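Local coordinates for putative electron transport related protein (Corynebacterium diphtheriae, PDB 4PQ1) that probably works as a thioredoxin-like thiol-disulfide oxidoreductase of the DsbF type, able to exchange disulfides with partner proteins, at residues V48-G53 and R60-D65; F141-E144 and Q148-I151. One frame throughout, in Å; residues are numbered along the deposited sequence.

Interaction 1: V48-G53 and R60-D65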
# COMPACT_ATOMS: atom_id res chain seq x y z
N VAL A 48 1.46 -3.96 -4.06
CA VAL A 48 1.67 -2.55 -3.76
C VAL A 48 0.70 -2.09 -2.69
O VAL A 48 -0.51 -2.00 -2.93
CB VAL A 48 1.51 -1.68 -5.02
CG1 VAL A 48 1.75 -0.22 -4.69
CG2 VAL A 48 2.47 -2.13 -6.10
N LEU A 49 1.23 -1.82 -1.49
CA LEU A 49 0.44 -1.33 -0.35
C LEU A 49 0.37 0.19 -0.35
O LEU A 49 1.39 0.87 -0.51
CB LEU A 49 1.05 -1.78 0.98
CG LEU A 49 1.27 -3.25 1.25
CD1 LEU A 49 2.17 -3.37 2.46
CD2 LEU A 49 -0.07 -3.91 1.48
N ASN A 50 -0.83 0.70 -0.12
CA ASN A 50 -1.06 2.14 -0.12
C ASN A 50 -2.00 2.52 1.00
O ASN A 50 -3.15 2.06 1.06
CB ASN A 50 -1.61 2.60 -1.47
CG ASN A 50 -1.97 4.06 -1.48
OD1 ASN A 50 -3.14 4.40 -1.44
ND2 ASN A 50 -0.96 4.93 -1.52
N ALA A 51 -1.50 3.33 1.93
CA ALA A 51 -2.31 3.88 3.01
C ALA A 51 -2.98 5.17 2.52
O ALA A 51 -2.31 6.07 2.01
CB ALA A 51 -1.47 4.15 4.23
N TRP A 52 -4.29 5.24 2.69
CA TRP A 52 -5.07 6.31 2.10
C TRP A 52 -6.32 6.58 2.93
O TRP A 52 -6.66 5.80 3.82
CB TRP A 52 -5.48 5.95 0.67
CG TRP A 52 -6.52 4.85 0.60
CD1 TRP A 52 -6.30 3.50 0.62
CD2 TRP A 52 -7.95 5.02 0.49
NE1 TRP A 52 -7.50 2.81 0.53
CE2 TRP A 52 -8.53 3.73 0.45
CE3 TRP A 52 -8.79 6.13 0.40
CZ2 TRP A 52 -9.91 3.53 0.35
CZ3 TRP A 52 -10.17 5.93 0.30
CH2 TRP A 52 -10.71 4.64 0.27
N GLY A 53 -6.99 7.69 2.64
CA GLY A 53 -8.28 8.01 3.23
C GLY A 53 -8.93 8.98 2.27
O GLY A 53 -8.22 9.77 1.64
N ARG A 60 -6.59 11.43 -2.94
CA ARG A 60 -7.54 11.65 -4.05
C ARG A 60 -6.82 11.96 -5.36
O ARG A 60 -7.15 11.43 -6.43
CB ARG A 60 -8.51 12.80 -3.70
CG ARG A 60 -9.36 12.54 -2.45
CD ARG A 60 -10.53 13.53 -2.27
NE ARG A 60 -10.09 14.91 -2.07
CZ ARG A 60 -9.87 15.47 -0.88
NH1 ARG A 60 -10.04 14.76 0.23
NH2 ARG A 60 -9.47 16.73 -0.80
N SER A 61 -5.82 12.84 -5.26
CA SER A 61 -4.95 13.22 -6.36
C SER A 61 -4.21 12.03 -7.02
O SER A 61 -4.15 11.94 -8.24
CB SER A 61 -3.95 14.25 -5.85
OG SER A 61 -2.92 14.50 -6.77
N GLU A 62 -3.66 11.13 -6.20
CA GLU A 62 -2.85 10.03 -6.73
C GLU A 62 -3.69 8.77 -6.98
O GLU A 62 -3.16 7.72 -7.32
CB GLU A 62 -1.71 9.70 -5.77
CG GLU A 62 -2.18 9.03 -4.49
CD GLU A 62 -1.06 8.39 -3.64
OE1 GLU A 62 -1.43 7.78 -2.62
OE2 GLU A 62 0.15 8.49 -3.96
N SER A 63 -5.01 8.89 -6.83
CA SER A 63 -5.88 7.71 -6.84
C SER A 63 -5.94 7.04 -8.21
O SER A 63 -5.88 5.82 -8.31
CB SER A 63 -7.30 8.10 -6.38
OG SER A 63 -8.19 6.99 -6.44
N ASP A 64 -6.06 7.85 -9.26
CA ASP A 64 -6.13 7.32 -10.61
C ASP A 64 -4.87 6.54 -10.97
O ASP A 64 -4.92 5.53 -11.68
CB ASP A 64 -6.33 8.44 -11.62
CG ASP A 64 -7.75 8.98 -11.63
OD1 ASP A 64 -8.68 8.26 -11.19
OD2 ASP A 64 -7.94 10.13 -12.08
N ASP A 65 -3.73 7.03 -10.49
CA ASP A 65 -2.45 6.43 -10.82
C ASP A 65 -2.32 5.06 -10.17
O ASP A 65 -1.82 4.11 -10.78
CB ASP A 65 -1.30 7.35 -10.40
CG ASP A 65 -0.93 8.35 -11.48
OD1 ASP A 65 -1.69 8.47 -12.48
OD2 ASP A 65 0.11 9.02 -11.35
O HOH W 1 -3.90 7.07 -2.02
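The amide end of Asn-50 meets the carboxylate of Glu-62, the two side chains coming from opposite directions to bridge strand 46-52 and the junction of helices 57-61 and 63-73. Asn-50 ND2 donates to Glu-62 OE1 at 3.1 Å in a somewhat bent bond. The nitrogen meets OE1 from above the carboxylate plane, and the amide and carboxylate planes stand 57° apart. A water completes a small ring, donating to Asn-50 OD1 at 2.8 Å and to Glu-62 OE1 at 2.6 Å, so OE1 is gripped by two donors.

Asparagine suits the strand because its amide offers a donor and an acceptor on one short arm: ND2 also bonds Thr-128 OG1 on strand 127-131, and OD1 takes the water. With CG anti to the backbone N (chi1 175°), that arm leaves the sheet toward the helices. Glutamate supplies length from the other bank. Its chain runs extended beyond CG, carrying the carboxylate inward to a buried place where OE2 accepts from Val-145 N and the side chain rests on Pro-126. Both carboxylate oxygens therefore have polar partners although they lie inside the protein.

Glu-62 lies close to, without touching, Cys-56 and Cys-59, which form a disulfide. A buried glutamate behind a CxxC at a helix start recalls ResA-like thiol-disulfide oxidoreductases, and strand, CxxC helix and neighbouring Pro-126 loop together make the active-site region characteristic of the thioredoxin fold.

Interaction 2: F141-E144 and Q148-I151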
# COMPACT_ATOMS: atom_id res chain seq x y z
N PHE A 141 7.61 4.78 -0.14
CA PHE A 141 7.39 6.17 -0.53
C PHE A 141 6.61 6.91 0.55
O PHE A 141 5.45 6.58 0.80
CB PHE A 141 6.64 6.26 -1.86
CG PHE A 141 7.42 5.75 -3.04
CD1 PHE A 141 8.31 6.58 -3.71
CD2 PHE A 141 7.25 4.45 -3.51
CE1 PHE A 141 9.03 6.12 -4.80
CE2 PHE A 141 7.96 3.99 -4.59
CZ PHE A 141 8.86 4.82 -5.24
N LEU A 142 7.25 7.90 1.18
CA LEU A 142 6.61 8.69 2.22
C LEU A 142 6.08 9.99 1.62
O LEU A 142 6.34 11.10 2.11
CB LEU A 142 7.59 8.98 3.36
CG LEU A 142 8.23 7.72 3.96
CD1 LEU A 142 9.29 8.08 5.00
CD2 LEU A 142 7.17 6.77 4.54
N ARG A 143 5.34 9.84 0.54
CA ARG A 143 4.88 10.94 -0.25
C ARG A 143 3.89 10.38 -1.23
O ARG A 143 3.84 9.16 -1.42
CB ARG A 143 6.03 11.64 -0.98
CG ARG A 143 6.84 10.74 -1.89
CD ARG A 143 7.64 11.57 -2.89
NE ARG A 143 8.53 10.79 -3.73
CZ ARG A 143 8.22 10.35 -4.95
NH1 ARG A 143 7.03 10.62 -5.47
NH2 ARG A 143 9.11 9.66 -5.65
N GLU A 144 3.06 11.26 -1.79
CA GLU A 144 2.27 10.95 -2.96
C GLU A 144 3.18 10.40 -4.07
O GLU A 144 4.32 10.87 -4.23
CB GLU A 144 1.53 12.21 -3.42
CG GLU A 144 0.62 11.99 -4.61
CD GLU A 144 -0.21 13.24 -4.95
OE1 GLU A 144 -0.94 13.18 -5.97
OE2 GLU A 144 -0.11 14.27 -4.23
N GLN A 148 4.35 6.13 -12.54
CA GLN A 148 5.66 5.80 -13.08
C GLN A 148 6.70 5.60 -11.95
O GLN A 148 7.66 4.83 -12.12
CB GLN A 148 6.11 6.88 -14.07
CG GLN A 148 7.19 6.45 -15.08
CD GLN A 148 6.90 5.11 -15.75
OE1 GLN A 148 7.45 4.08 -15.37
NE2 GLN A 148 6.02 5.13 -16.75
N ASP A 149 6.49 6.27 -10.82
CA ASP A 149 7.26 6.00 -9.60
C ASP A 149 7.22 4.51 -9.32
O ASP A 149 8.25 3.85 -9.15
CB ASP A 149 6.69 6.74 -8.37
CG ASP A 149 7.06 8.22 -8.33
OD1 ASP A 149 8.20 8.58 -8.70
OD2 ASP A 149 6.19 9.02 -7.89
N LEU A 150 6.00 3.98 -9.31
CA LEU A 150 5.76 2.60 -8.92
C LEU A 150 6.16 1.64 -10.01
O LEU A 150 6.78 0.62 -9.73
CB LEU A 150 4.29 2.40 -8.58
CG LEU A 150 3.84 3.34 -7.46
CD1 LEU A 150 2.37 3.13 -7.16
CD2 LEU A 150 4.68 3.10 -6.22
N ILE A 151 5.81 1.97 -11.25
CA ILE A 151 6.12 1.09 -12.37
C ILE A 151 7.63 0.87 -12.50
O ILE A 151 8.07 -0.24 -12.74
CB ILE A 151 5.54 1.66 -13.69
CG1 ILE A 151 4.05 1.32 -13.79
CG2 ILE A 151 6.27 1.07 -14.90
CD1 ILE A 151 3.35 2.03 -14.91
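Asp-149 OD2 is held by two donors, Arg-143 NH1 from the loop and the backbone N of Thr-146 just ahead of helix 147-156. The bond from Arg-143 NH1 to Asp-149 OD2, at 3.0 Å and 160°, anchors a salt bridge, while Arg-143 NH2 makes a weak bond to Asp-149 OD1 at 3.4 Å. The two planes stand 70° apart, with the aspartate oxygens at the guanidinium's edge and NH1 well above the carboxylate plane.

Arginine suits this place because its N-H groups point several ways. Arg-143 NH1 also donates to Glu-144 O at 3.0 Å, folding the chain back onto its own loop, and NE pairs with Glu-13. CG lies between the backbone N and carbonyl carbon (chi1 58°), and the arm extends straight to NE, so that one face of the guanidinium receives the CD1 edge of the Phe-141 ring, CD1 lying 3.7 Å from the guanidinium plane.

Beside the salt bridge, Phe-141 reaches from strand 137-141 toward the helix. Phe-141 CE2 packs against Leu-150 CD2 at 3.8 Å, and Leu-150 goes on to Leu-66, Val-69 and Val-130, its branched, apolar end suiting the buried region between sheet and helices.

One arginine shared by Asp-149 and Glu-13 can offset only part of their charge, and the Thr-146 N-H probably eases what remains; its several bonds imply a guanidinium largely fixed in rotation beside an apolar contact.

Interaction 1 closes before interaction 2 opens, so they follow in series along the chain, yet their centres lie only 10 Å apart. They touch directly: Ser-61 OG and Glu-144 OE1, 2.5 Å apart, form a probable hydrogen bond, Glu-62 OE2 packs against Glu-144 CA at 3.4 Å, and Val-48 CG1 lies 4.2 Å from Leu-150 CD1. Both contacts attach helices to the mixed sheet, interaction 1 through strand 46-52 and interaction 2 through the end of strand 137-141, with strand 127-131 between these two. The loop leading to the last helix is thus tied to the region behind the CxxC disulfide.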